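Local coordinates for putative lipoprotein YcdA (Bacillus subtilis subsp. subtilis str. 168, PDB 4R4G) that is of unknown function but is probably a membrane-anchored lipoprotein that joins an Ig-like domain to a C-terminal helix-and-strand domain, at residues V17-V22 and V43-K48. Residues are numbered along the deposited sequence; the frame is centred on the assembly and turned at random.
Sequences VKIKDV and VNVAVK
K18 and A46 exchange a pair of backbone hydrogen bonds that join 17-22 to 43-48 as antiparallel neighbours in one sheet of the Ig-like domain. K18 N gives to A46 O at 2.9 Å, and A46 N gives back to K18 O. Farther along, the pairing is interrupted by a classic beta bulge: K20 and D21 both face N44. N44 O accepts K20 N at 2.8 Å, in a bent bond (131° at the hydrogen). D21 N reaches the same N44 O at a longer 3.3 Å but straighter (161°). Both donors come from the same face of the N44 carbonyl plane. N44 N returns a bond to D21 O. A helix-like backbone at K20 absorbs the extra residue.

V17, I19, V22, V43, V45 and V47 share the apolar face, turned toward the second sheet, where Y112, L110, F127 and F62 meet several of them. I19 chi1 (-58°) sets CG1 beside the backbone N and leaves CG2 anti to it, on the V43 side. The two side chains cross obliquely, I19 CG2 meeting V43 CG1 at 3.7 Å. V22 lies beside V43, pointing the same way, with its CG2 4.0 Å from V43 CG1, so this methyl bridges the bulge.

On the other face, the K20 chain runs extended over N44 and A46. Its CB comes within 3.4 Å of N44 OD1 and its CE reaches A46 CB at 3.8 Å, while NZ forms a salt bridge with E95. N44 ND2 bonds N97 OD1, so both polar ends are tied to strand 93-102.

The chemistry thus divides by face: aliphatic branches face the second sheet, V17, V43, V45 and V47 buried and I19 and V22 less so, whereas the bulge places K20 to span the neighbouring strand and pair its charge with E95 beyond it.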
loop_
_atom_site.group_PDB
_atom_site.type_symbol
_atom_site.label_atom_id
_atom_site.label_comp_id
_atom_site.label_asym_id
_atom_site.label_seq_id
_atom_site.Cartn_x
_atom_site.Cartn_y
_atom_site.Cartn_z
ATOM N N VAL A 17 31.352 -16.258 6.197
ATOM C CA VAL A 17 30.107 -15.544 5.950
ATOM C C VAL A 17 29.163 -16.433 5.160
ATOM O O VAL A 17 29.561 -17.051 4.175
ATOM C CB VAL A 17 30.356 -14.185 5.247
ATOM C CG1 VAL A 17 29.071 -13.378 5.107
ATOM C CG2 VAL A 17 31.409 -13.378 5.988
ATOM N N LYS A 18 27.915 -16.491 5.611
ATOM C CA LYS A 18 26.853 -17.249 4.978
ATOM C C LYS A 18 25.716 -16.310 4.685
ATOM O O LYS A 18 25.298 -15.574 5.578
ATOM C CB LYS A 18 26.367 -18.406 5.887
ATOM C CG LYS A 18 27.479 -19.207 6.585
ATOM C CD LYS A 18 26.954 -20.465 7.290
ATOM C CE LYS A 18 27.188 -20.433 8.781
ATOM N NZ LYS A 18 27.573 -21.770 9.305
ATOM N N ILE A 19 25.210 -16.321 3.451
ATOM C CA ILE A 19 24.061 -15.513 3.092
ATOM C C ILE A 19 22.822 -16.393 3.253
ATOM O O ILE A 19 22.573 -17.279 2.427
ATOM C CB ILE A 19 24.182 -14.915 1.683
ATOM C CG1 ILE A 19 25.435 -14.053 1.568
ATOM C CG2 ILE A 19 22.915 -14.147 1.345
ATOM C CD1 ILE A 19 25.606 -13.449 0.293
ATOM N N LYS A 20 22.066 -16.163 4.327
ATOM C CA LYS A 20 20.899 -16.962 4.669
ATOM C C LYS A 20 19.677 -16.619 3.806
ATOM O O LYS A 20 18.943 -17.541 3.452
ATOM C CB LYS A 20 20.577 -16.857 6.170
ATOM C CG LYS A 20 21.722 -17.354 7.054
ATOM C CD LYS A 20 21.232 -17.937 8.382
ATOM C CE LYS A 20 22.268 -18.857 9.006
ATOM N NZ LYS A 20 21.894 -19.315 10.372
ATOM N N ASP A 21 19.447 -15.337 3.450
ATOM C CA ASP A 21 18.281 -14.938 2.631
ATOM C C ASP A 21 18.533 -13.630 1.848
ATOM O O ASP A 21 19.344 -12.816 2.289
ATOM C CB ASP A 21 17.042 -14.775 3.533
ATOM C CG ASP A 21 15.736 -14.638 2.778
ATOM O OD1 ASP A 21 15.264 -15.653 2.226
ATOM O OD2 ASP A 21 15.201 -13.502 2.712
ATOM N N VAL A 22 17.846 -13.433 0.689
ATOM C CA VAL A 22 17.939 -12.232 -0.162
ATOM C C VAL A 22 16.544 -11.890 -0.685
ATOM O O VAL A 22 15.937 -12.679 -1.419
ATOM C CB VAL A 22 18.960 -12.337 -1.334
ATOM C CG1 VAL A 22 18.912 -11.104 -2.224
ATOM C CG2 VAL A 22 20.385 -12.551 -0.829
ATOM N N VAL A 43 19.463 -8.475 2.782
ATOM C CA VAL A 43 20.380 -9.618 2.766
ATOM C C VAL A 43 20.593 -10.076 4.220
ATOM O O VAL A 43 21.182 -9.335 5.004
ATOM C CB VAL A 43 21.723 -9.287 2.045
ATOM C CG1 VAL A 43 22.576 -10.533 1.843
ATOM C CG2 VAL A 43 21.483 -8.586 0.711
ATOM N N ASN A 44 20.057 -11.262 4.589
ATOM C CA ASN A 44 20.246 -11.827 5.927
ATOM C C ASN A 44 21.522 -12.624 5.878
ATOM O O ASN A 44 21.655 -13.498 5.022
ATOM C CB ASN A 44 19.047 -12.689 6.403
ATOM C CG ASN A 44 19.188 -13.158 7.841
ATOM O OD1 ASN A 44 19.827 -14.176 8.152
ATOM N ND2 ASN A 44 18.646 -12.390 8.759
ATOM N N VAL A 45 22.485 -12.265 6.725
ATOM C CA VAL A 45 23.793 -12.895 6.759
ATOM C C VAL A 45 24.049 -13.476 8.138
ATOM O O VAL A 45 23.376 -13.110 9.102
ATOM C CB VAL A 45 24.951 -11.921 6.344
ATOM C CG1 VAL A 45 24.795 -11.430 4.905
ATOM C CG2 VAL A 45 25.100 -10.751 7.323
ATOM N N ALA A 46 25.063 -14.348 8.217
ATOM C CA ALA A 46 25.588 -14.977 9.417
ATOM C C ALA A 46 27.079 -14.946 9.323
ATOM O O ALA A 46 27.623 -15.304 8.275
ATOM C CB ALA A 46 25.088 -16.400 9.531
ATOM N N VAL A 47 27.749 -14.446 10.369
ATOM C CA VAL A 47 29.209 -14.349 10.366
ATOM C C VAL A 47 29.763 -15.198 11.513
ATOM O O VAL A 47 29.538 -14.876 12.678
ATOM C CB VAL A 47 29.742 -12.881 10.402
ATOM C CG1 VAL A 47 31.261 -12.835 10.201
ATOM C CG2 VAL A 47 29.052 -12.020 9.351
ATOM N N LYS A 48 30.467 -16.293 11.168
ATOM C CA LYS A 48 31.125 -17.212 12.114
ATOM C C LYS A 48 32.598 -16.825 12.259
ATOM O O LYS A 48 33.270 -16.628 11.241
ATOM C CB LYS A 48 30.988 -18.678 11.630
ATOM C CG LYS A 48 31.470 -19.733 12.630
ATOM C CD LYS A 48 30.613 -21.012 12.625
ATOM C CE LYS A 48 31.123 -22.018 13.636
ATOM N NZ LYS A 48 30.163 -23.125 13.876
#